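Local coordinates for protein guanine deaminase (Escherichia coli, PDB 6OHC) that catalyses the zinc-dependent hydrolytic deamination of guanine to xanthine and ammonia, a step of purine degradation, at residues K72-G77 and F388-P393; L131-T136 and G420-I425. All blocks are in the same frame, centred on the assembly; numbering follows the deposited sequence.

Interaction 1: K72-G77 and F388-P393; sequences KLIVPG and FVVMEP
Lys72 lies across the end of strand 388-391, and its whole aliphatic chain is used. CB rests 3.2 Å from Met391 O and also meets Val390 CG1. CG touches the same two atoms more loosely. CD stays on Val390 CG1 at 3.8 Å. The chain bends at chi2 (-133°), and this carries CE over to Glu392, 3.8 Å from its CB. NZ does not touch the carboxylate. One water lies between Lys72 NZ and Glu392 OE2, weakly bonded to both. Tyr426 offers the lysine a cation-pi partner.

Beyond Lys72, strands 73-76 and 388-391 run antiparallel, their axes at 156°. Leu73 pairs with Met391 and Val75 with Val389, each pair by two backbone hydrogen bonds. Between them Ile74 faces Val390 in a non-hydrogen-bonded pair, and Ile74 CA sends a C-H...O contact to Val389 O.

On one face, Ile74 lies side by side with both Phe388 and Val390. Its CG2 reaches Phe388 CD2 at 3.7 Å, and its CG1 reaches Val390 CG2. On the other face, Val75 CG2 sits between its own backbone N and carbonyl carbon (CG1 at chi1 -58°). It meets Met391 SD at 3.7 Å, the two side chains crossing at about a right angle. Met416 of helix 409-418 packs on Leu73 and Met391 on this face.

Strand 14-18 bonds to Ile74, and strand 425-430 to Phe388 and Val390. The pairing lies at the start of strand 73-84, consistent with the junction between the TIM barrel and the small beta domain of amidohydrolases, built from both ends of the chain.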
# COMPACT_ATOMS: atom_id res chain seq x y z
N LYS B 72 -0.32 16.89 -18.22
CA LYS B 72 -0.25 15.46 -17.89
C LYS B 72 1.10 14.91 -18.29
O LYS B 72 1.78 15.54 -19.12
CB LYS B 72 -1.43 14.74 -18.55
CG LYS B 72 -2.74 15.40 -18.14
CD LYS B 72 -3.83 14.52 -17.71
CE LYS B 72 -4.87 15.25 -16.88
NZ LYS B 72 -5.39 16.43 -17.58
N LEU B 73 1.46 13.77 -17.71
CA LEU B 73 2.65 13.00 -18.11
C LEU B 73 2.21 11.77 -18.92
O LEU B 73 1.29 11.10 -18.50
CB LEU B 73 3.43 12.62 -16.87
CG LEU B 73 4.94 12.68 -17.11
CD1 LEU B 73 5.38 14.12 -17.32
CD2 LEU B 73 5.69 12.08 -15.96
N ILE B 74 2.85 11.50 -20.07
CA ILE B 74 2.49 10.38 -20.98
C ILE B 74 3.64 9.38 -20.93
O ILE B 74 4.78 9.78 -21.15
CB ILE B 74 2.20 10.90 -22.38
CG1 ILE B 74 1.13 12.00 -22.33
CG2 ILE B 74 1.84 9.77 -23.33
CD1 ILE B 74 0.82 12.64 -23.68
N VAL B 75 3.34 8.14 -20.59
CA VAL B 75 4.35 7.06 -20.43
C VAL B 75 3.91 5.85 -21.25
O VAL B 75 2.76 5.72 -21.66
CB VAL B 75 4.49 6.71 -18.94
CG1 VAL B 75 4.89 7.93 -18.14
CG2 VAL B 75 3.21 6.09 -18.36
N PRO B 76 4.81 4.92 -21.55
CA PRO B 76 4.44 3.68 -22.22
C PRO B 76 3.58 2.85 -21.26
O PRO B 76 3.68 3.05 -20.05
CB PRO B 76 5.75 2.97 -22.51
CG PRO B 76 6.86 4.02 -22.20
CD PRO B 76 6.25 5.02 -21.25
N GLY B 77 2.71 2.01 -21.82
CA GLY B 77 1.79 1.19 -21.05
C GLY B 77 2.57 0.26 -20.14
O GLY B 77 3.60 -0.24 -20.55
N PHE B 388 0.02 3.31 -24.64
CA PHE B 388 0.54 4.34 -23.69
C PHE B 388 -0.56 4.80 -22.74
O PHE B 388 -1.77 4.54 -22.98
CB PHE B 388 1.15 5.52 -24.46
CG PHE B 388 0.24 6.24 -25.42
CD1 PHE B 388 0.06 5.76 -26.72
CD2 PHE B 388 -0.44 7.39 -25.04
CE1 PHE B 388 -0.79 6.41 -27.61
CE2 PHE B 388 -1.26 8.05 -25.94
CZ PHE B 388 -1.44 7.56 -27.23
N VAL B 389 -0.12 5.49 -21.68
CA VAL B 389 -0.98 5.95 -20.57
C VAL B 389 -0.79 7.46 -20.39
O VAL B 389 0.34 7.92 -20.24
CB VAL B 389 -0.59 5.18 -19.30
CG1 VAL B 389 -1.38 5.59 -18.08
CG2 VAL B 389 -0.70 3.69 -19.50
N VAL B 390 -1.89 8.20 -20.36
CA VAL B 390 -1.86 9.62 -19.94
C VAL B 390 -2.07 9.63 -18.43
O VAL B 390 -3.11 9.12 -17.94
CB VAL B 390 -2.89 10.47 -20.69
CG1 VAL B 390 -2.80 11.92 -20.25
CG2 VAL B 390 -2.66 10.35 -22.18
N MET B 391 -1.07 10.17 -17.73
CA MET B 391 -1.00 10.17 -16.26
C MET B 391 -1.17 11.60 -15.75
O MET B 391 -0.62 12.53 -16.35
CB MET B 391 0.32 9.57 -15.79
CG MET B 391 0.36 8.06 -15.93
SD MET B 391 1.84 7.44 -15.20
CE MET B 391 1.21 7.23 -13.53
N GLU B 392 -2.00 11.77 -14.73
CA GLU B 392 -2.13 12.99 -13.93
C GLU B 392 -1.54 12.67 -12.58
O GLU B 392 -2.23 12.23 -11.68
CB GLU B 392 -3.61 13.35 -13.78
CG GLU B 392 -3.87 14.66 -13.03
CD GLU B 392 -5.35 14.87 -12.90
OE1 GLU B 392 -6.08 13.96 -13.26
OE2 GLU B 392 -5.76 15.93 -12.37
N PRO B 393 -0.23 12.87 -12.37
CA PRO B 393 0.38 12.61 -11.08
C PRO B 393 -0.04 13.63 -10.01
O PRO B 393 0.34 13.43 -8.84
CB PRO B 393 1.88 12.74 -11.42
CG PRO B 393 1.91 13.79 -12.48
CD PRO B 393 0.71 13.44 -13.34
O HOH W 1 -6.04 17.47 -14.37

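Interaction 2: L131-T136 and G420-I425; sequences LRNGTT and GDDRSI
Asp422 and Ile425 approach the end of helix 116-132, which closes in a Schellman motif at Gly134. Gly134 has positive phi, and its N bonds back to Leu131 O. This turn leads into strand 135-141 of the TIM barrel. The partner segment is a 3-10 turn between helix 409-418 and strand 425-430.

Ile425 packs on the backbone of the helix end. Its CB lies 3.4 Å from Arg132 O, and CG2 touches Arg132 O and Leu131 O. CG1, anti to the carbonyl carbon (chi1 -71°), reaches Asn133 C at 3.5 Å and Gly134 N at 3.7 Å. An alanine in place of Ile425 would remove CG1, CG2 and CD1 and is likely to open a gap against the turn at Asn133 and Gly134.

Asp422 points its CB at the amide of Asn133, with OD1 of Asn133 3.3 Å away. The Asn133 amide and Asp422 carboxylate are turned 64° apart, without a hydrogen bond. Asn133 OD1 is instead bonded to Asn335 ND2, and Asn133 ND2 to Gln129 O.

Arg132, with CG anti to the backbone N and chain extended to NE, lies beside Asp422. Asp422 OD2 is at the guanidinium edge, near its plane, 3.8 Å from Arg132 NH2, a long salt bridge; the planes are 42° apart. The stronger partner of Asp422 OD2 is Arg423 NH1 of the second subunit, so this carboxylate serves the dimer interface. Arg423 of the same chain salt-bridges Asp421 side-on, NE to OD1 and NH2 to OD2. Asp421 OD1 closes an Asx turn, accepting the backbone N of Arg423 at 2.7 Å.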
# COMPACT_ATOMS: atom_id res chain seq x y z
N LEU B 131 -6.86 -1.72 -17.80
CA LEU B 131 -6.84 -0.45 -18.56
C LEU B 131 -6.96 0.74 -17.57
O LEU B 131 -6.24 1.74 -17.65
CB LEU B 131 -7.98 -0.47 -19.55
CG LEU B 131 -7.98 -1.56 -20.64
CD1 LEU B 131 -9.14 -1.33 -21.60
CD2 LEU B 131 -6.69 -1.59 -21.43
N ARG B 132 -7.87 0.62 -16.64
CA ARG B 132 -8.14 1.63 -15.60
C ARG B 132 -6.88 1.88 -14.78
O ARG B 132 -6.77 2.98 -14.21
CB ARG B 132 -9.33 1.11 -14.79
CG ARG B 132 -9.57 1.84 -13.49
CD ARG B 132 -10.66 1.13 -12.74
NE ARG B 132 -10.92 2.10 -11.70
CZ ARG B 132 -12.02 2.80 -11.62
NH1 ARG B 132 -13.03 2.60 -12.45
NH2 ARG B 132 -12.17 3.63 -10.61
N ASN B 133 -5.94 0.92 -14.74
CA ASN B 133 -4.69 1.02 -13.96
C ASN B 133 -3.48 1.25 -14.86
O ASN B 133 -2.39 1.31 -14.33
CB ASN B 133 -4.52 -0.20 -13.06
CG ASN B 133 -5.36 -0.04 -11.82
OD1 ASN B 133 -5.01 0.73 -10.93
ND2 ASN B 133 -6.52 -0.67 -11.84
N GLY B 134 -3.67 1.41 -16.17
CA GLY B 134 -2.62 1.74 -17.13
C GLY B 134 -1.82 0.52 -17.51
O GLY B 134 -0.76 0.71 -18.19
N THR B 135 -2.28 -0.69 -17.21
CA THR B 135 -1.63 -1.91 -17.73
C THR B 135 -2.15 -2.19 -19.15
O THR B 135 -3.38 -2.43 -19.30
CB THR B 135 -1.85 -3.12 -16.81
OG1 THR B 135 -1.24 -2.80 -15.56
CG2 THR B 135 -1.26 -4.38 -17.39
N THR B 136 -1.28 -2.17 -20.15
CA THR B 136 -1.66 -2.46 -21.57
C THR B 136 -1.21 -3.87 -22.01
O THR B 136 -1.73 -4.37 -23.01
CB THR B 136 -1.13 -1.33 -22.46
OG1 THR B 136 0.29 -1.24 -22.28
CG2 THR B 136 -1.78 0.01 -22.14
N GLY B 420 1.43 7.05 -6.42
CA GLY B 420 0.14 7.19 -7.11
C GLY B 420 -0.71 5.93 -6.97
O GLY B 420 -0.23 4.87 -6.43
N ASP B 421 -1.96 6.03 -7.40
CA ASP B 421 -2.89 4.89 -7.51
C ASP B 421 -3.63 5.01 -8.84
O ASP B 421 -3.11 5.68 -9.70
CB ASP B 421 -3.75 4.79 -6.25
CG ASP B 421 -4.72 5.94 -6.03
OD1 ASP B 421 -5.27 6.46 -7.02
OD2 ASP B 421 -4.98 6.25 -4.87
N ASP B 422 -4.80 4.38 -8.99
CA ASP B 422 -5.58 4.35 -10.24
C ASP B 422 -6.02 5.78 -10.59
O ASP B 422 -6.24 6.05 -11.82
CB ASP B 422 -6.77 3.40 -10.15
CG ASP B 422 -7.65 3.70 -8.95
OD1 ASP B 422 -7.27 3.37 -7.83
OD2 ASP B 422 -8.73 4.28 -9.15
N ARG B 423 -6.14 6.69 -9.61
CA ARG B 423 -6.59 8.06 -9.92
C ARG B 423 -5.57 8.78 -10.82
O ARG B 423 -5.95 9.77 -11.49
CB ARG B 423 -6.90 8.85 -8.65
CG ARG B 423 -8.20 8.38 -8.03
CD ARG B 423 -8.41 8.89 -6.62
NE ARG B 423 -7.47 8.29 -5.68
CZ ARG B 423 -7.52 8.50 -4.36
NH1 ARG B 423 -8.45 9.27 -3.83
NH2 ARG B 423 -6.61 7.95 -3.58
N SER B 424 -4.33 8.32 -10.85
CA SER B 424 -3.24 8.88 -11.66
C SER B 424 -3.48 8.55 -13.15
O SER B 424 -2.86 9.18 -13.96
CB SER B 424 -1.91 8.31 -11.20
OG SER B 424 -1.61 8.73 -9.89
N ILE B 425 -4.27 7.52 -13.46
CA ILE B 425 -4.45 7.04 -14.87
C ILE B 425 -5.64 7.80 -15.47
O ILE B 425 -6.80 7.52 -15.05
CB ILE B 425 -4.60 5.51 -14.97
CG1 ILE B 425 -3.27 4.78 -14.67
CG2 ILE B 425 -5.03 5.15 -16.39
CD1 ILE B 425 -2.58 5.20 -13.42

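Interactions 1 and 2 lie next to each other, their centres about 9 Å apart. Glu392 N lies 2.8 Å from Ser424 O, a probable hydrogen bond between the end of strand 388-391 and the 3-10 turn. Val389 CG2 packs on Gly134 O at 3.3 Å, and Gly77 CA on Thr136 OG1 at 3.1 Å. The second of these pairs bridges strands 73-84 and 135-141, neighbours in the barrel. The four segments alternate along the chain, so the two contacts interlock in sequence. Both lie away from the zinc and guanine sites. Strand 73-84 runs on from interaction 1 to His82 and His84, probably zinc ligands.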